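Local coordinates for protein galactan 1,3-beta-galactosidase (Phanerochaete chrysosporium, PDB 7BYS) that probably cleaves galactose from the ends of beta-1,3-galactan chains, pairing a family 43 glycoside hydrolase domain with a calcium-containing carbohydrate-binding module, at residues D382-G387 and I393-K398; G339-N344 and A419-I424. All coordinates share one frame; numbering follows the deposited sequence.

Contact 1 of 2, residues D382-G387 and I393-K398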
loop_
_atom_site.group_PDB
_atom_site.type_symbol
_atom_site.label_atom_id
_atom_site.label_comp_id
_atom_site.label_asym_id
_atom_site.label_seq_id
_atom_site.Cartn_x
_atom_site.Cartn_y
_atom_site.Cartn_z
ATOM N N ASP A 382 6.391 -1.770 -15.999
ATOM C CA ASP A 382 6.025 -3.060 -15.428
ATOM C C ASP A 382 4.512 -3.191 -15.347
ATOM O O ASP A 382 3.812 -2.257 -14.939
ATOM C CB ASP A 382 6.555 -3.159 -14.000
ATOM C CG ASP A 382 8.061 -3.253 -13.933
ATOM O OD1 ASP A 382 8.661 -3.901 -14.816
ATOM O OD2 ASP A 382 8.635 -2.683 -12.975
ATOM N N GLN A 383 4.011 -4.378 -15.696
ATOM C CA GLN A 383 2.583 -4.692 -15.683
ATOM C C GLN A 383 2.356 -5.901 -14.784
ATOM O O GLN A 383 2.479 -7.060 -15.227
ATOM C CB GLN A 383 2.064 -4.928 -17.101
ATOM C CG GLN A 383 2.171 -3.679 -17.952
ATOM C CD GLN A 383 1.775 -3.924 -19.392
ATOM O OE1 GLN A 383 2.323 -4.802 -20.051
ATOM N NE2 GLN A 383 0.794 -3.175 -19.872
ATOM N N PRO A 384 2.011 -5.680 -13.515
ATOM C CA PRO A 384 1.752 -6.805 -12.611
ATOM C C PRO A 384 0.652 -7.711 -13.146
ATOM O O PRO A 384 -0.200 -7.305 -13.948
ATOM C CB PRO A 384 1.302 -6.121 -11.308
ATOM C CG PRO A 384 1.893 -4.738 -11.369
ATOM C CD PRO A 384 1.905 -4.369 -12.844
ATOM N N ASP A 385 0.665 -8.964 -12.676
ATOM C CA ASP A 385 -0.488 -9.831 -12.886
ATOM C C ASP A 385 -1.731 -9.120 -12.366
ATOM O O ASP A 385 -1.712 -8.532 -11.284
ATOM C CB ASP A 385 -0.290 -11.156 -12.147
ATOM C CG ASP A 385 0.028 -10.977 -10.667
ATOM O OD1 ASP A 385 1.105 -10.443 -10.340
ATOM O OD2 ASP A 385 -0.807 -11.385 -9.829
ATOM N N SER A 386 -2.797 -9.120 -13.148
ATOM C CA SER A 386 -3.979 -8.367 -12.758
ATOM C C SER A 386 -5.052 -9.206 -12.075
ATOM O O SER A 386 -6.012 -8.637 -11.545
ATOM C CB SER A 386 -4.549 -7.614 -13.961
ATOM O OG SER A 386 -5.161 -8.545 -14.839
ATOM N N GLY A 387 -4.905 -10.530 -12.049
ATOM C CA GLY A 387 -5.873 -11.429 -11.452
ATOM C C GLY A 387 -6.602 -12.288 -12.465
ATOM O O GLY A 387 -7.156 -13.333 -12.093
ATOM N N ILE A 393 -6.412 -3.532 -14.135
ATOM C CA ILE A 393 -5.883 -2.577 -13.172
ATOM C C ILE A 393 -5.053 -1.556 -13.935
ATOM O O ILE A 393 -4.859 -1.680 -15.140
ATOM C CB ILE A 393 -5.075 -3.245 -12.041
ATOM C CG1 ILE A 393 -3.840 -3.954 -12.602
ATOM C CG2 ILE A 393 -5.963 -4.199 -11.208
ATOM C CD1 ILE A 393 -2.853 -4.453 -11.539
ATOM N N SER A 394 -4.553 -0.542 -13.235
ATOM C CA SER A 394 -3.758 0.485 -13.896
ATOM C C SER A 394 -2.418 0.678 -13.205
ATOM O O SER A 394 -2.299 0.510 -11.989
ATOM C CB SER A 394 -4.513 1.819 -13.988
ATOM O OG SER A 394 -4.649 2.398 -12.696
ATOM N N VAL A 395 -1.419 1.052 -14.002
ATOM C CA VAL A 395 -0.119 1.467 -13.481
ATOM C C VAL A 395 0.278 2.786 -14.127
ATOM O O VAL A 395 -0.083 3.038 -15.287
ATOM C CB VAL A 395 0.974 0.406 -13.703
ATOM C CG1 VAL A 395 0.700 -0.848 -12.885
ATOM C CG2 VAL A 395 1.128 0.077 -15.191
ATOM N N PRO A 396 1.039 3.627 -13.440
ATOM C CA PRO A 396 1.326 4.970 -13.959
ATOM C C PRO A 396 2.698 5.087 -14.591
ATOM O O PRO A 396 3.652 4.386 -14.215
ATOM C CB PRO A 396 1.271 5.828 -12.694
ATOM C CG PRO A 396 1.854 4.916 -11.646
ATOM C CD PRO A 396 1.342 3.525 -11.997
ATOM N N VAL A 397 2.801 6.005 -15.548
ATOM C CA VAL A 397 4.075 6.392 -16.146
ATOM C C VAL A 397 4.045 7.893 -16.403
ATOM O O VAL A 397 3.023 8.440 -16.829
ATOM C CB VAL A 397 4.399 5.562 -17.413
ATOM C CG1 VAL A 397 3.374 5.805 -18.516
ATOM C CG2 VAL A 397 5.814 5.863 -17.904
ATOM N N LYS A 398 5.158 8.565 -16.102
ATOM C CA LYS A 398 5.269 10.009 -16.275
ATOM C C LYS A 398 5.887 10.292 -17.641
ATOM O O LYS A 398 7.024 9.892 -17.904
ATOM C CB LYS A 398 6.128 10.615 -15.168
ATOM C CG LYS A 398 5.864 12.105 -14.955
ATOM C CD LYS A 398 6.447 12.590 -13.627
ATOM C CE LYS A 398 7.935 12.302 -13.558
ATOM N NZ LYS A 398 8.314 11.625 -12.283
#
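Ser386 and Ile393 mark the closest approach of two backbones that run nearly antiparallel, 167° apart, with their CA atoms 6.1 Å from each other. No hydrogen bond spans the gap: the polypeptide leaves strand 379-383 at Gln383, and the following turn, residues 384-386, passes strand 392-402 by van der Waals contact, carbonyl oxygens included. Val395 does most at one end. Its CG2 rests 3.6 Å from Asp382 O, while CG1, placed beside its own backbone N (chi1 -67°), lies 3.7 Å from Pro384 CD, the two side chains lying alongside and pointing opposite ways. Farther along, Ile393 offers CG1 to Ser386 CB at 4.0 Å, and its extended end takes CD1 to 4.2 Å from Asp385 O. Ser386 is held from elsewhere, its OG hydrogen-bonding to Val391 O and Asn361 N. The aspartates turn to the rest of the enzyme: Asp382 OD2 forms a salt bridge with Arg261, and Asp385 forms one with Arg237 through OD2 and a hydrogen bond with Tyr240 OH through OD1. The end of one edge strand and the loop after it close over the edge strand of the facing sheet, at one margin of the beta-sandwich (jelly-roll) typical of such carbohydrate-binding modules.

Contact 2 of 2, residues G339-N344 and A419-I424. With CA (calcium ion), chain F.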
loop_
_atom_site.group_PDB
_atom_site.type_symbol
_atom_site.label_atom_id
_atom_site.label_comp_id
_atom_site.label_asym_id
_atom_site.label_seq_id
_atom_site.Cartn_x
_atom_site.Cartn_y
_atom_site.Cartn_z
ATOM N N GLY A 339 3.671 -6.694 -32.458
ATOM C CA GLY A 339 2.410 -5.965 -32.503
ATOM C C GLY A 339 2.509 -4.675 -31.712
ATOM O O GLY A 339 3.078 -4.656 -30.620
ATOM N N THR A 340 1.957 -3.597 -32.267
ATOM C CA THR A 340 1.971 -2.300 -31.600
ATOM C C THR A 340 0.599 -1.656 -31.658
ATOM O O THR A 340 -0.263 -2.028 -32.455
ATOM C CB THR A 340 2.985 -1.320 -32.236
ATOM O OG1 THR A 340 2.626 -1.076 -33.601
ATOM C CG2 THR A 340 4.385 -1.884 -32.178
ATOM N N VAL A 341 0.391 -0.671 -30.787
ATOM C CA VAL A 341 -0.734 0.238 -30.931
ATOM C C VAL A 341 -0.232 1.641 -30.636
ATOM O O VAL A 341 0.577 1.847 -29.725
ATOM C CB VAL A 341 -1.968 -0.162 -30.079
ATOM C CG1 VAL A 341 -1.692 -0.034 -28.575
ATOM C CG2 VAL A 341 -3.195 0.665 -30.484
ATOM N N THR A 342 -0.663 2.597 -31.451
ATOM C CA THR A 342 -0.260 3.984 -31.302
ATOM C C THR A 342 -1.521 4.788 -31.058
ATOM O O THR A 342 -2.446 4.770 -31.876
ATOM C CB THR A 342 0.453 4.472 -32.566
ATOM O OG1 THR A 342 1.633 3.691 -32.769
ATOM C CG2 THR A 342 0.851 5.935 -32.428
ATOM N N ILE A 343 -1.576 5.454 -29.912
ATOM C CA ILE A 343 -2.675 6.354 -29.607
ATOM C C ILE A 343 -2.276 7.738 -30.088
ATOM O O ILE A 343 -1.266 8.295 -29.647
ATOM C CB ILE A 343 -3.006 6.336 -28.108
ATOM C CG1 ILE A 343 -3.471 4.921 -27.728
ATOM C CG2 ILE A 343 -4.084 7.360 -27.790
ATOM C CD1 ILE A 343 -3.877 4.763 -26.291
ATOM N N ASN A 344 -3.042 8.263 -31.031
ATOM C CA ASN A 344 -2.751 9.540 -31.651
ATOM C C ASN A 344 -3.674 10.614 -31.094
ATOM O O ASN A 344 -4.663 10.334 -30.409
ATOM C CB ASN A 344 -2.914 9.434 -33.173
ATOM C CG ASN A 344 -1.777 8.673 -33.820
ATOM O OD1 ASN A 344 -0.627 9.095 -33.770
ATOM N ND2 ASN A 344 -2.097 7.539 -34.440
ATOM N N ALA A 419 1.113 -6.885 -21.692
ATOM C CA ALA A 419 -0.256 -7.156 -21.289
ATOM C C ALA A 419 -1.238 -6.537 -22.283
ATOM O O ALA A 419 -0.885 -5.686 -23.102
ATOM C CB ALA A 419 -0.534 -6.615 -19.880
ATOM N N ASP A 420 -2.482 -6.994 -22.220
ATOM C CA ASP A 420 -3.530 -6.434 -23.064
ATOM C C ASP A 420 -3.898 -5.033 -22.591
ATOM O O ASP A 420 -4.193 -4.825 -21.409
ATOM C CB ASP A 420 -4.765 -7.337 -23.043
ATOM C CG ASP A 420 -4.495 -8.711 -23.623
ATOM O OD1 ASP A 420 -3.530 -8.854 -24.396
ATOM O OD2 ASP A 420 -5.262 -9.651 -23.307
ATOM N N LEU A 421 -3.911 -4.069 -23.510
ATOM C CA LEU A 421 -4.109 -2.666 -23.155
ATOM C C LEU A 421 -5.558 -2.262 -23.398
ATOM O O LEU A 421 -6.058 -2.357 -24.523
ATOM C CB LEU A 421 -3.161 -1.775 -23.956
ATOM C CG LEU A 421 -3.094 -0.311 -23.501
ATOM C CD1 LEU A 421 -2.466 -0.163 -22.105
ATOM C CD2 LEU A 421 -2.317 0.523 -24.518
ATOM N N ASP A 422 -6.229 -1.806 -22.336
ATOM C CA ASP A 422 -7.632 -1.417 -22.373
ATOM C C ASP A 422 -7.794 0.041 -22.778
ATOM O O ASP A 422 -8.543 0.348 -23.712
ATOM C CB ASP A 422 -8.242 -1.644 -20.979
ATOM C CG ASP A 422 -9.716 -1.338 -20.917
ATOM O OD1 ASP A 422 -10.334 -1.051 -21.954
ATOM O OD2 ASP A 422 -10.273 -1.389 -19.798
ATOM N N LYS A 423 -7.121 0.941 -22.071
ATOM C CA LYS A 423 -7.199 2.373 -22.322
ATOM C C LYS A 423 -6.064 3.028 -21.553
ATOM O O LYS A 423 -5.371 2.381 -20.758
ATOM C CB LYS A 423 -8.546 2.966 -21.870
ATOM C CG LYS A 423 -8.845 2.821 -20.375
ATOM C CD LYS A 423 -10.045 3.674 -19.989
ATOM C CE LYS A 423 -10.223 3.725 -18.486
ATOM N NZ LYS A 423 -11.197 4.799 -18.121
ATOM N N ILE A 424 -5.876 4.323 -21.801
ATOM C CA ILE A 424 -4.976 5.155 -21.015
ATOM C C ILE A 424 -5.758 6.371 -20.542
ATOM O O ILE A 424 -6.738 6.783 -21.168
ATOM C CB ILE A 424 -3.685 5.571 -21.771
ATOM C CG1 ILE A 424 -3.979 6.593 -22.886
ATOM C CG2 ILE A 424 -2.965 4.345 -22.329
ATOM C CD1 ILE A 424 -2.728 7.135 -23.566
HETATM CA CA CA F . -10.964 -0.355 -24.073
#
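Ile424 and Ile343 meet tip to tip in the interior, and the path of Ile424 shows how two facing sheets touch. Its CB stays behind the contact, and the branches fork around a single methyl, Ile343 CD1. CG1 lies 3.9 Å from that methyl, CG2 on the other branch 4.1 Å, and the terminal CD1 makes the closest approach, 3.8 Å from Ile343 CD1. The fork is the beta-branch itself; with CG1 of Ile424 between the backbone N and the carbonyl carbon (chi1 71°), both arms are turned to Ile343, which reaches in fully extended beyond CG1 (chi2 -178°). Tyr307 touches both isoleucines, and Ile408, Phe410, Val355 and Leu357 pack on Ile424.

Such apolar contact without hydrogen bonds is how the two sheets of a beta-sandwich meet, here strand 339-349 of one and strand 420-426 of the other, in the CBM6-type module. A second pair repeats it: Val341 CG1 and Leu421 CD2 come to 4.1 Å as their side chains cross obliquely, with Leu335 against both.

Leu421 and Ile424 both point inward although three positions apart, because Asp422 and Lys423 form a classic beta bulge opposite Tyr358. Lys423 points away from strand 339-349 and makes a cation-pi contact with Tyr358. Asp422 instead grips calcium twice, through OD1 at 2.3 Å from the metal and through its own carbonyl O at 2.5 Å; Glu308, Glu310 and the carbonyl oxygens of Ser327 and Lys330 bind the same ion.

Contacts 1 and 2 both pair the same two antiparallel sheets of the CBM6-type module, their centres 13 Å apart. One sheet supplies strands 339-349 and 379-383, the other 392-402 and 420-426. Along the chain the order is 339-344, 382-387, 393-398, 419-424, which nests contact 1 inside the loop that contact 2 closes. Contact 1 lies where both sheets end; contact 2 joins the second strands in from the other margin, next to the calcium site. The two touch directly where Gln383 OE1 probably accepts a hydrogen bond from Ala419 N, 2.9 Å away, so this bond lies one residue from Asp420, which binds galactose in another structure of this protein.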